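Local coordinates for protein arginine--tRNA ligase (Campylobacter jejuni, PDB 3FNR) that catalyses the ATP-dependent attachment of L-arginine to tRNA(Arg), releasing AMP and diphosphate, as a monomeric class I aminoacyl-tRNA synthetase, at residues L3-L8 with D372-L377; S31-Y36 with R233-C238; N71-V76 with S164-R169; L366-Q371 with E425-K430. The protein carries 1 engineered substitution. All blocks are in the same frame, centred on the assembly; numbering follows the deposited sequence.

The four contacts form two clusters. Interactions 2 and 3 share the parallel sheet of the catalytic domain, where strands 31-35 and 69-76 are neighbours; main-chain hydrogen bonds dominate both, and a salt bridge ties one contact to the other. Interactions 1 and 4 lie together, their centres about 9 Å apart, and the nearest atoms of interactions 1 and 2 are about 27 Å apart. They pack helix 5-17 and the 366-371 loop with helices 371-381 and 425-445 in the anticodon-binding region. Here chemistry separates the neighbours: interaction 1 is apolar and largely buried, whereas interaction 4 turns on one buried aspartate. Interaction 3 is mostly core; interactions 2 and 4 are partly buried and reach the surface.

Interaction 1 of 4, residues L3-L8 with D372-L377; sequences LSKTFL and DGVNLL. Engineered in segment 3-8: Leu3 (natural residue Ile).
Leu3, an engineered residue, begins the contact by laying CB 4.1 Å from CG1 of Val374, the two side chains passing antiparallel to one another. Ser4 then serves as N-cap of helix 5-17, its OG accepting a weak 3.3 Å bond from Phe7 N. Lys5 uses its aliphatic stem: CG, CD and CE all line the other methyl of Val374, with Lys5 CD 3.8 Å from Val374 CG2. Bends at chi2 (130°) and chi3 (107°) curl the stem round this methyl before the ammonium group reaches the carbonyl oxygen of Gln367, in the loop ahead of helix 371-381. One helical turn on, Leu8 completes the surface. Its CB abuts CD2 of Leu377 at 3.7 Å, while its CD1 sits 4.0 Å from Val374 CG1 and 3.9 Å from Leu377 CD2. Val374 thus presents one methyl to Leu3 and Leu8 and the other to Lys5. The contact joins the start of the N-terminal helix to a helix of the DALR anticodon-binding domain, and Leu377 also packs on Leu431 and Leu434 of helix 425-445. Since the side chains meet across the two segments purely through carbon atoms, the fit should depend on shape and on exclusion of water, with directional bonding supplied at the margin by the lysine amine.

Interaction 2 of 4, residues S31-Y36 with R233-C238; sequences SFLLEY and RGYGKC
Phe32 and Leu33 run parallel to Lys237 and Cys238, joined by Lys237 N to Ser31 O (3.1 Å) and by the straighter Leu33 N to Lys237 O (2.9 Å, 164° at the hydrogen). Ser31 adds a side-chain bond where the second strand begins. A chi1 of 60° places its OG flanked by its own N and C, from where it accepts from Gly236 N at 2.9 Å. A water 2.8 Å from Ser31 OG also donates to Gly234 O, extending the link into the loop that leads to strand 237-243. That strand pairs with 31-35 inside the parallel sheet of the class I catalytic domain, the Rossmann-type fold of the HUP clan, and strand 69-76 flanks 31-35 on its other edge. The two faces of the sheet are packed differently. On the face carrying Phe32, the ring lies alongside the base of the Lys237 side chain, Phe32 CD1 3.6 Å from Lys237 CB, and the lysine then runs off. On the face carrying Leu33, CB of that residue sits over the centre of the Tyr235 ring, a CH-pi contact of 3.7 Å to the centroid and only 14° off the normal. Leu33 CD2 reaches farther, over one face of the Arg233 guanidinium, 3.5 Å from Arg233 NH1. The same guanidinium is held by two carboxylates, NH1 forming a salt bridge with Glu73 of strand 69-76 and NH2 one with Asp229 of helix 219-231.

Interaction 3 of 4, residues N71-V76 with S164-R169; sequences NTEYYV and SYVSER. With SO4 (sulfate ion), chain E.
Tyr74 and Tyr165 make the tight centre of this contact, their rings in an offset stack with centroids 4.9 Å apart and planes at 30°. Tyr165 CE2 lies over one face of the Tyr74 ring toward its rim, and Tyr74 CB in turn lies over a face of Tyr165. Along the main chain the parallel strands 69-76 and 165-167 are stitched by Tyr74 N to Ser164 O, Val166 N to Tyr74 O, Val76 N to Val166 O and Glu168 N to Val76 O, all within 2.7-3.0 Å. Helix 136-157 covers the tyrosine face through Leu148, Ile151 and Leu155. On the other face, both methyls of Val166 lie against the Glu73 carboxylate, Val166 CG1 3.7 Å from Glu73 CD; its OE1 is hydrogen-bonded to Tyr226 OH and its OE2 salt-bridged to Arg233. Tyr75 OH comes 3.3 Å from Glu168 CG. The periphery is looser: Arg169 is poorly ordered and sends NH1 to O2 of a sulfate at 2.9 Å, an ion probably picked up from the crystallisation medium. Within the class I catalytic sheet, the inner strand also abuts the 'HIGH' motif, Tyr74 OH bonding to Ala39 O and Val76 touching Pro41. The four main-chain bonds set the strand register and the tyrosine stack packs the side chains over it, whereas Arg169 does not touch 71-76 and takes no part in the pairing.

Interaction 4 of 4, residues L366-Q371 with E425-K430; sequences LQSLNQ and ENDLLK
Asp427 meets the 366-371 loop with both carboxylate oxygens. OD1 accepts from Leu366 N at 3.0 Å, the donor standing well above the carboxylate plane, 54° out of it. OD2 takes Ser368 N at 3.3 Å, nearly along its own C-O bond, and also Ser368 OG, at a modelled 2.5 Å whose exact length is doubtful. Ser368 offers both groups because chi1 of 74° folds OG back over its own main chain, beside the amide. These residues belong to a type I beta turn from Leu366 to Leu369, closed by Leu369 N to Leu366 O. Around this polar centre, Leu366 CD1 packs 3.4 Å from Asp427 O and 3.7 Å from CD of Lys430, whose outstretched chain runs nearly perpendicular to the leucine side chain. Leu369 CD1 touches Leu428 CD2 at 4.2 Å. Farther out, Lys430 NZ is held by Asn9, Asn13 and Ala364 O, joining helix 5-17 to helix 425-445, and Asn370 caps helix 371-381 through Gly373 N. The arrangement fastens the turn leading into one helix of the anticodon-binding domain to the first turn of another; two backbone amides on a buried carboxylate, with the hydroxyl as an addition of uncertain length, would probably stabilise its charged form.

Interaction 1 of 4, residues L3-L8 with D372-L377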
# COMPACT_ATOMS: atom_id res chain seq x y z
N LEU A 3 -2.57 7.42 -37.85
CA LEU A 3 -2.01 6.17 -37.25
C LEU A 3 -2.22 4.96 -38.15
O LEU A 3 -3.23 4.86 -38.86
CB LEU A 3 -2.61 5.90 -35.87
CG LEU A 3 -2.26 6.85 -34.73
CD1 LEU A 3 -3.08 6.48 -33.50
CD2 LEU A 3 -0.77 6.83 -34.41
N SER A 4 -1.27 4.04 -38.10
CA SER A 4 -1.32 2.83 -38.92
C SER A 4 -2.19 1.79 -38.24
O SER A 4 -1.82 1.23 -37.21
CB SER A 4 0.09 2.28 -39.16
OG SER A 4 0.05 1.10 -39.94
N LYS A 5 -3.35 1.53 -38.84
CA LYS A 5 -4.27 0.50 -38.36
C LYS A 5 -3.68 -0.89 -38.50
O LYS A 5 -3.93 -1.75 -37.65
CB LYS A 5 -5.62 0.60 -39.06
CG LYS A 5 -6.54 1.63 -38.44
CD LYS A 5 -7.11 2.55 -39.50
CE LYS A 5 -8.55 2.26 -39.76
NZ LYS A 5 -9.02 2.90 -41.02
N THR A 6 -2.89 -1.10 -39.56
CA THR A 6 -2.20 -2.37 -39.79
C THR A 6 -1.26 -2.70 -38.63
O THR A 6 -1.24 -3.83 -38.13
CB THR A 6 -1.38 -2.37 -41.11
OG1 THR A 6 -2.21 -1.93 -42.19
CG2 THR A 6 -0.86 -3.78 -41.44
N PHE A 7 -0.49 -1.69 -38.19
CA PHE A 7 0.48 -1.84 -37.11
C PHE A 7 -0.23 -2.08 -35.78
O PHE A 7 0.05 -3.07 -35.10
CB PHE A 7 1.39 -0.62 -37.03
CG PHE A 7 2.46 -0.71 -35.96
CD1 PHE A 7 3.56 -1.55 -36.12
CD2 PHE A 7 2.35 0.04 -34.78
CE1 PHE A 7 4.54 -1.64 -35.13
CE2 PHE A 7 3.33 -0.05 -33.78
CZ PHE A 7 4.43 -0.89 -33.96
N LEU A 8 -1.16 -1.20 -35.44
CA LEU A 8 -1.97 -1.34 -34.23
C LEU A 8 -2.73 -2.67 -34.15
O LEU A 8 -2.86 -3.25 -33.07
CB LEU A 8 -2.94 -0.17 -34.08
CG LEU A 8 -2.39 1.25 -33.88
CD1 LEU A 8 -3.53 2.25 -33.95
CD2 LEU A 8 -1.63 1.41 -32.56
N ASP A 372 -12.55 7.87 -34.17
CA ASP A 372 -12.88 7.62 -32.76
C ASP A 372 -12.51 6.22 -32.31
O ASP A 372 -12.08 6.02 -31.18
CB ASP A 372 -14.38 7.84 -32.51
CG ASP A 372 -14.74 9.30 -32.32
OD1 ASP A 372 -15.78 9.73 -32.88
OD2 ASP A 372 -13.99 10.03 -31.63
N GLY A 373 -12.69 5.24 -33.20
CA GLY A 373 -12.32 3.87 -32.92
C GLY A 373 -10.81 3.68 -32.88
O GLY A 373 -10.30 2.95 -32.03
N VAL A 374 -10.10 4.34 -33.80
CA VAL A 374 -8.64 4.26 -33.83
C VAL A 374 -8.01 4.91 -32.59
O VAL A 374 -7.06 4.37 -32.02
CB VAL A 374 -8.03 4.86 -35.13
CG1 VAL A 374 -6.50 4.72 -35.14
CG2 VAL A 374 -8.62 4.18 -36.37
N ASN A 375 -8.56 6.05 -32.16
CA ASN A 375 -8.12 6.70 -30.92
C ASN A 375 -8.27 5.77 -29.72
O ASN A 375 -7.36 5.66 -28.91
CB ASN A 375 -8.91 7.98 -30.64
CG ASN A 375 -8.57 9.11 -31.60
OD1 ASN A 375 -7.59 9.06 -32.34
ND2 ASN A 375 -9.40 10.15 -31.59
N LEU A 376 -9.42 5.10 -29.65
CA LEU A 376 -9.74 4.21 -28.55
C LEU A 376 -8.86 2.98 -28.59
O LEU A 376 -8.44 2.49 -27.54
CB LEU A 376 -11.22 3.82 -28.59
CG LEU A 376 -11.83 3.07 -27.40
CD1 LEU A 376 -11.76 3.88 -26.12
CD2 LEU A 376 -13.27 2.72 -27.73
N LEU A 377 -8.57 2.51 -29.80
CA LEU A 377 -7.62 1.42 -30.01
C LEU A 377 -6.23 1.81 -29.53
O LEU A 377 -5.60 1.07 -28.77
CB LEU A 377 -7.58 1.04 -31.50
CG LEU A 377 -6.50 0.10 -32.05
CD1 LEU A 377 -6.60 -1.28 -31.42
CD2 LEU A 377 -6.63 -0.01 -33.56

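Interaction 2 of 4, residues S31-Y36 with R233-C238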
# COMPACT_ATOMS: atom_id res chain seq x y z
N SER A 31 16.87 -3.83 -8.77
CA SER A 31 16.06 -4.51 -7.76
C SER A 31 15.75 -3.58 -6.61
O SER A 31 16.50 -2.65 -6.35
CB SER A 31 16.81 -5.72 -7.21
OG SER A 31 18.03 -5.31 -6.63
N PHE A 32 14.65 -3.83 -5.90
CA PHE A 32 14.21 -2.93 -4.84
C PHE A 32 13.79 -3.67 -3.58
O PHE A 32 13.24 -4.77 -3.63
CB PHE A 32 13.03 -2.07 -5.30
CG PHE A 32 13.30 -1.26 -6.53
CD1 PHE A 32 13.70 0.07 -6.42
CD2 PHE A 32 13.14 -1.81 -7.80
CE1 PHE A 32 13.96 0.83 -7.56
CE2 PHE A 32 13.39 -1.06 -8.94
CZ PHE A 32 13.79 0.27 -8.82
N LEU A 33 14.01 -3.02 -2.44
CA LEU A 33 13.41 -3.45 -1.18
C LEU A 33 12.53 -2.35 -0.62
O LEU A 33 13.02 -1.30 -0.19
CB LEU A 33 14.48 -3.85 -0.15
CG LEU A 33 13.98 -4.24 1.26
CD1 LEU A 33 13.08 -5.48 1.20
CD2 LEU A 33 15.14 -4.48 2.22
N LEU A 34 11.22 -2.61 -0.59
CA LEU A 34 10.27 -1.65 -0.03
C LEU A 34 9.86 -2.04 1.39
O LEU A 34 9.35 -3.13 1.63
CB LEU A 34 9.00 -1.59 -0.90
CG LEU A 34 8.03 -0.41 -1.02
CD1 LEU A 34 6.62 -0.96 -1.24
CD2 LEU A 34 8.03 0.58 0.13
N GLU A 35 10.05 -1.12 2.32
CA GLU A 35 9.53 -1.32 3.66
C GLU A 35 8.45 -0.29 3.86
O GLU A 35 8.70 0.91 3.75
CB GLU A 35 10.60 -1.15 4.73
CG GLU A 35 10.06 -1.31 6.16
CD GLU A 35 10.44 -0.15 7.06
OE1 GLU A 35 11.55 0.41 6.90
OE2 GLU A 35 9.62 0.22 7.94
N TYR A 36 7.24 -0.77 4.15
CA TYR A 36 6.10 0.11 4.32
C TYR A 36 5.10 -0.39 5.35
O TYR A 36 5.17 -1.54 5.80
CB TYR A 36 5.44 0.43 2.97
CG TYR A 36 4.62 -0.68 2.32
CD1 TYR A 36 5.20 -1.89 1.92
CD2 TYR A 36 3.27 -0.49 2.04
CE1 TYR A 36 4.45 -2.89 1.30
CE2 TYR A 36 2.51 -1.47 1.43
CZ TYR A 36 3.10 -2.66 1.06
OH TYR A 36 2.33 -3.62 0.45
N ARG A 233 21.88 -5.73 1.77
CA ARG A 233 21.25 -6.98 1.34
C ARG A 233 21.37 -7.26 -0.15
O ARG A 233 20.90 -8.28 -0.64
CB ARG A 233 19.79 -7.03 1.78
CG ARG A 233 19.57 -7.41 3.22
CD ARG A 233 18.08 -7.63 3.47
NE ARG A 233 17.65 -7.15 4.77
CZ ARG A 233 16.38 -7.02 5.13
NH1 ARG A 233 15.42 -7.34 4.27
NH2 ARG A 233 16.07 -6.56 6.34
N GLY A 234 22.00 -6.35 -0.88
CA GLY A 234 22.22 -6.55 -2.32
C GLY A 234 21.17 -5.95 -3.24
O GLY A 234 21.25 -6.13 -4.46
N TYR A 235 20.18 -5.26 -2.69
CA TYR A 235 19.15 -4.60 -3.51
C TYR A 235 19.70 -3.33 -4.15
O TYR A 235 20.48 -2.62 -3.53
CB TYR A 235 17.91 -4.24 -2.67
CG TYR A 235 17.18 -5.44 -2.14
CD1 TYR A 235 16.25 -6.13 -2.93
CD2 TYR A 235 17.42 -5.91 -0.85
CE1 TYR A 235 15.59 -7.23 -2.44
CE2 TYR A 235 16.76 -7.02 -0.35
CZ TYR A 235 15.85 -7.68 -1.15
OH TYR A 235 15.18 -8.77 -0.66
N GLY A 236 19.26 -3.05 -5.37
CA GLY A 236 19.64 -1.81 -6.06
C GLY A 236 19.26 -0.58 -5.27
O GLY A 236 20.04 0.37 -5.19
N LYS A 237 18.07 -0.60 -4.67
CA LYS A 237 17.53 0.55 -3.93
C LYS A 237 16.66 0.08 -2.76
O LYS A 237 15.97 -0.93 -2.87
CB LYS A 237 16.67 1.41 -4.87
CG LYS A 237 17.41 2.43 -5.71
CD LYS A 237 17.05 3.84 -5.26
CE LYS A 237 17.15 4.84 -6.40
NZ LYS A 237 16.33 6.06 -6.13
N CYS A 238 16.71 0.80 -1.64
CA CYS A 238 15.71 0.65 -0.58
C CYS A 238 14.73 1.81 -0.60
O CYS A 238 15.13 2.98 -0.58
CB CYS A 238 16.36 0.56 0.82
SG CYS A 238 17.36 -0.92 1.12
O HOH W 1 19.11 -7.80 -5.92

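Interaction 3 of 4, residues N71-V76 with S164-R169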
# COMPACT_ATOMS: atom_id res chain seq x y z
N ASN A 71 10.96 -6.63 -3.48
CA ASN A 71 10.60 -7.22 -2.20
C ASN A 71 9.92 -6.26 -1.26
O ASN A 71 10.18 -5.05 -1.29
CB ASN A 71 11.84 -7.80 -1.52
CG ASN A 71 12.08 -9.23 -1.89
OD1 ASN A 71 12.65 -9.53 -2.94
ND2 ASN A 71 11.64 -10.15 -1.02
N THR A 72 9.06 -6.80 -0.42
CA THR A 72 8.34 -6.01 0.58
C THR A 72 8.58 -6.54 1.99
O THR A 72 8.69 -7.76 2.20
CB THR A 72 6.83 -5.98 0.30
OG1 THR A 72 6.35 -7.31 0.09
CG2 THR A 72 6.57 -5.15 -0.93
N GLU A 73 8.63 -5.62 2.94
CA GLU A 73 8.96 -5.92 4.32
C GLU A 73 8.23 -4.99 5.30
O GLU A 73 8.01 -3.81 5.01
CB GLU A 73 10.48 -5.88 4.52
CG GLU A 73 11.00 -6.42 5.85
CD GLU A 73 12.49 -6.75 5.84
OE1 GLU A 73 13.25 -6.01 6.48
OE2 GLU A 73 12.88 -7.75 5.18
N TYR A 74 7.85 -5.56 6.44
CA TYR A 74 7.13 -4.85 7.49
C TYR A 74 7.98 -4.99 8.74
O TYR A 74 8.39 -6.10 9.10
CB TYR A 74 5.76 -5.50 7.69
CG TYR A 74 4.81 -4.88 8.70
CD1 TYR A 74 5.09 -4.91 10.07
CD2 TYR A 74 3.58 -4.36 8.29
CE1 TYR A 74 4.19 -4.37 11.00
CE2 TYR A 74 2.68 -3.83 9.21
CZ TYR A 74 2.99 -3.84 10.56
OH TYR A 74 2.11 -3.32 11.47
N TYR A 75 8.24 -3.87 9.40
CA TYR A 75 9.02 -3.86 10.62
C TYR A 75 8.08 -3.87 11.81
O TYR A 75 7.26 -2.96 11.97
CB TYR A 75 9.89 -2.61 10.67
CG TYR A 75 10.83 -2.54 11.85
CD1 TYR A 75 11.99 -3.30 11.87
CD2 TYR A 75 10.56 -1.71 12.93
CE1 TYR A 75 12.87 -3.24 12.94
CE2 TYR A 75 11.42 -1.64 14.01
CZ TYR A 75 12.58 -2.41 14.01
OH TYR A 75 13.46 -2.34 15.07
N VAL A 76 8.23 -4.90 12.65
CA VAL A 76 7.40 -5.06 13.85
C VAL A 76 8.12 -4.49 15.08
O VAL A 76 9.13 -5.03 15.51
CB VAL A 76 7.06 -6.56 14.11
CG1 VAL A 76 5.98 -6.69 15.14
CG2 VAL A 76 6.64 -7.27 12.82
N SER A 164 7.49 -10.16 4.03
CA SER A 164 8.38 -10.42 5.16
C SER A 164 8.05 -9.52 6.34
O SER A 164 8.02 -8.30 6.21
CB SER A 164 9.85 -10.23 4.75
OG SER A 164 10.72 -10.62 5.80
N TYR A 165 7.81 -10.13 7.49
CA TYR A 165 7.63 -9.39 8.74
C TYR A 165 8.88 -9.61 9.60
O TYR A 165 9.26 -10.76 9.86
CB TYR A 165 6.35 -9.84 9.46
CG TYR A 165 5.07 -9.41 8.76
CD1 TYR A 165 4.64 -10.03 7.58
CD2 TYR A 165 4.30 -8.36 9.26
CE1 TYR A 165 3.48 -9.62 6.92
CE2 TYR A 165 3.13 -7.95 8.61
CZ TYR A 165 2.73 -8.58 7.44
OH TYR A 165 1.57 -8.17 6.80
N VAL A 166 9.52 -8.52 10.03
CA VAL A 166 10.76 -8.62 10.82
C VAL A 166 10.60 -8.04 12.22
O VAL A 166 9.93 -7.04 12.41
CB VAL A 166 11.99 -7.97 10.11
CG1 VAL A 166 12.37 -8.74 8.92
CG2 VAL A 166 11.71 -6.53 9.71
N SER A 167 11.26 -8.66 13.19
CA SER A 167 11.14 -8.28 14.59
C SER A 167 12.25 -7.33 15.04
O SER A 167 13.42 -7.55 14.72
CB SER A 167 11.11 -9.52 15.47
OG SER A 167 11.14 -9.18 16.85
N GLU A 168 11.87 -6.30 15.78
CA GLU A 168 12.79 -5.39 16.47
C GLU A 168 13.72 -6.17 17.41
O GLU A 168 14.92 -5.91 17.46
CB GLU A 168 11.98 -4.35 17.26
CG GLU A 168 12.80 -3.38 18.12
CD GLU A 168 11.96 -2.28 18.76
OE1 GLU A 168 12.52 -1.20 19.06
OE2 GLU A 168 10.74 -2.49 18.97
N ARG A 169 13.15 -7.16 18.11
CA ARG A 169 13.87 -7.99 19.07
C ARG A 169 15.04 -8.77 18.49
O ARG A 169 15.99 -9.07 19.20
CB ARG A 169 12.91 -8.93 19.80
CG ARG A 169 12.09 -8.26 20.89
CD ARG A 169 11.67 -9.26 21.98
NE ARG A 169 10.38 -9.89 21.71
CZ ARG A 169 9.28 -9.70 22.44
NH1 ARG A 169 9.30 -8.88 23.49
NH2 ARG A 169 8.16 -10.32 22.12
S SO4 E . 12.69 -7.25 25.20
O1 SO4 E . 13.81 -8.07 25.67
O2 SO4 E . 11.48 -8.06 25.19
O3 SO4 E . 12.51 -6.10 26.09
O4 SO4 E . 12.96 -6.77 23.85

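Interaction 4 of 4, residues L366-Q371 with E425-K430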
# COMPACT_ATOMS: atom_id res chain seq x y z
N LEU A 366 -9.52 -4.66 -38.15
CA LEU A 366 -9.73 -3.32 -37.58
C LEU A 366 -9.67 -2.18 -38.61
O LEU A 366 -9.70 -1.00 -38.25
CB LEU A 366 -8.75 -3.05 -36.43
CG LEU A 366 -9.10 -3.43 -34.98
CD1 LEU A 366 -10.18 -4.48 -34.86
CD2 LEU A 366 -7.85 -3.87 -34.23
N GLN A 367 -9.62 -2.53 -39.89
CA GLN A 367 -9.45 -1.55 -40.96
C GLN A 367 -10.65 -0.61 -41.11
O GLN A 367 -10.51 0.53 -41.54
CB GLN A 367 -9.15 -2.26 -42.28
CG GLN A 367 -8.16 -1.53 -43.19
CD GLN A 367 -6.79 -1.37 -42.56
OE1 GLN A 367 -6.15 -2.35 -42.16
NE2 GLN A 367 -6.32 -0.13 -42.48
N SER A 368 -11.84 -1.07 -40.70
CA SER A 368 -13.06 -0.27 -40.84
C SER A 368 -13.30 0.74 -39.72
O SER A 368 -14.25 1.52 -39.80
CB SER A 368 -14.28 -1.17 -40.95
OG SER A 368 -14.59 -1.73 -39.68
N LEU A 369 -12.46 0.72 -38.69
CA LEU A 369 -12.58 1.66 -37.57
C LEU A 369 -12.51 3.12 -38.00
O LEU A 369 -11.62 3.51 -38.76
CB LEU A 369 -11.49 1.37 -36.54
CG LEU A 369 -11.80 0.60 -35.25
CD1 LEU A 369 -12.93 -0.40 -35.39
CD2 LEU A 369 -10.54 -0.08 -34.74
N ASN A 370 -13.46 3.92 -37.53
CA ASN A 370 -13.43 5.36 -37.73
C ASN A 370 -12.38 5.98 -36.80
O ASN A 370 -11.81 5.28 -35.97
CB ASN A 370 -14.83 5.98 -37.54
CG ASN A 370 -15.39 5.85 -36.12
OD1 ASN A 370 -14.67 5.58 -35.16
ND2 ASN A 370 -16.69 6.03 -35.99
N GLN A 371 -12.14 7.29 -36.94
CA GLN A 371 -11.13 7.99 -36.15
C GLN A 371 -11.30 7.81 -34.64
O GLN A 371 -10.31 7.61 -33.93
CB GLN A 371 -11.11 9.47 -36.50
CG GLN A 371 -9.97 10.28 -35.92
CD GLN A 371 -8.61 9.79 -36.35
OE1 GLN A 371 -8.25 9.87 -37.53
NE2 GLN A 371 -7.84 9.27 -35.40
N GLU A 425 -19.24 -5.77 -37.14
CA GLU A 425 -19.45 -6.25 -35.79
C GLU A 425 -18.16 -6.77 -35.18
O GLU A 425 -17.78 -6.37 -34.08
CB GLU A 425 -20.53 -7.34 -35.79
CG GLU A 425 -20.91 -7.89 -34.43
CD GLU A 425 -21.95 -8.99 -34.51
OE1 GLU A 425 -21.63 -10.14 -34.13
OE2 GLU A 425 -23.08 -8.72 -34.97
N ASN A 426 -17.48 -7.64 -35.92
CA ASN A 426 -16.23 -8.25 -35.47
C ASN A 426 -15.11 -7.26 -35.17
O ASN A 426 -14.39 -7.43 -34.19
CB ASN A 426 -15.77 -9.31 -36.47
CG ASN A 426 -16.69 -10.51 -36.50
OD1 ASN A 426 -17.65 -10.59 -35.73
ND2 ASN A 426 -16.40 -11.46 -37.38
N ASP A 427 -14.98 -6.23 -36.02
CA ASP A 427 -14.02 -5.14 -35.83
C ASP A 427 -14.27 -4.41 -34.52
O ASP A 427 -13.35 -4.17 -33.74
CB ASP A 427 -14.11 -4.14 -36.98
CG ASP A 427 -13.14 -4.44 -38.12
OD1 ASP A 427 -12.42 -5.45 -38.06
OD2 ASP A 427 -13.10 -3.64 -39.08
N LEU A 428 -15.54 -4.07 -34.29
CA LEU A 428 -15.95 -3.37 -33.08
C LEU A 428 -15.79 -4.23 -31.83
O LEU A 428 -15.29 -3.77 -30.81
CB LEU A 428 -17.38 -2.86 -33.21
CG LEU A 428 -17.59 -1.82 -34.32
CD1 LEU A 428 -19.08 -1.61 -34.59
CD2 LEU A 428 -16.93 -0.50 -33.96
N LEU A 429 -16.22 -5.49 -31.92
CA LEU A 429 -16.03 -6.44 -30.83
C LEU A 429 -14.55 -6.63 -30.47
O LEU A 429 -14.20 -6.62 -29.29
CB LEU A 429 -16.68 -7.78 -31.15
CG LEU A 429 -18.22 -7.79 -31.13
CD1 LEU A 429 -18.74 -9.15 -31.57
CD2 LEU A 429 -18.77 -7.41 -29.75
N LYS A 430 -13.69 -6.78 -31.48
CA LYS A 430 -12.25 -6.97 -31.25
C LYS A 430 -11.66 -5.74 -30.56
O LYS A 430 -10.88 -5.86 -29.61
CB LYS A 430 -11.50 -7.26 -32.55
CG LYS A 430 -10.06 -7.73 -32.34
CD LYS A 430 -9.32 -7.86 -33.67
CE LYS A 430 -7.83 -8.01 -33.47
NZ LYS A 430 -7.15 -8.35 -34.76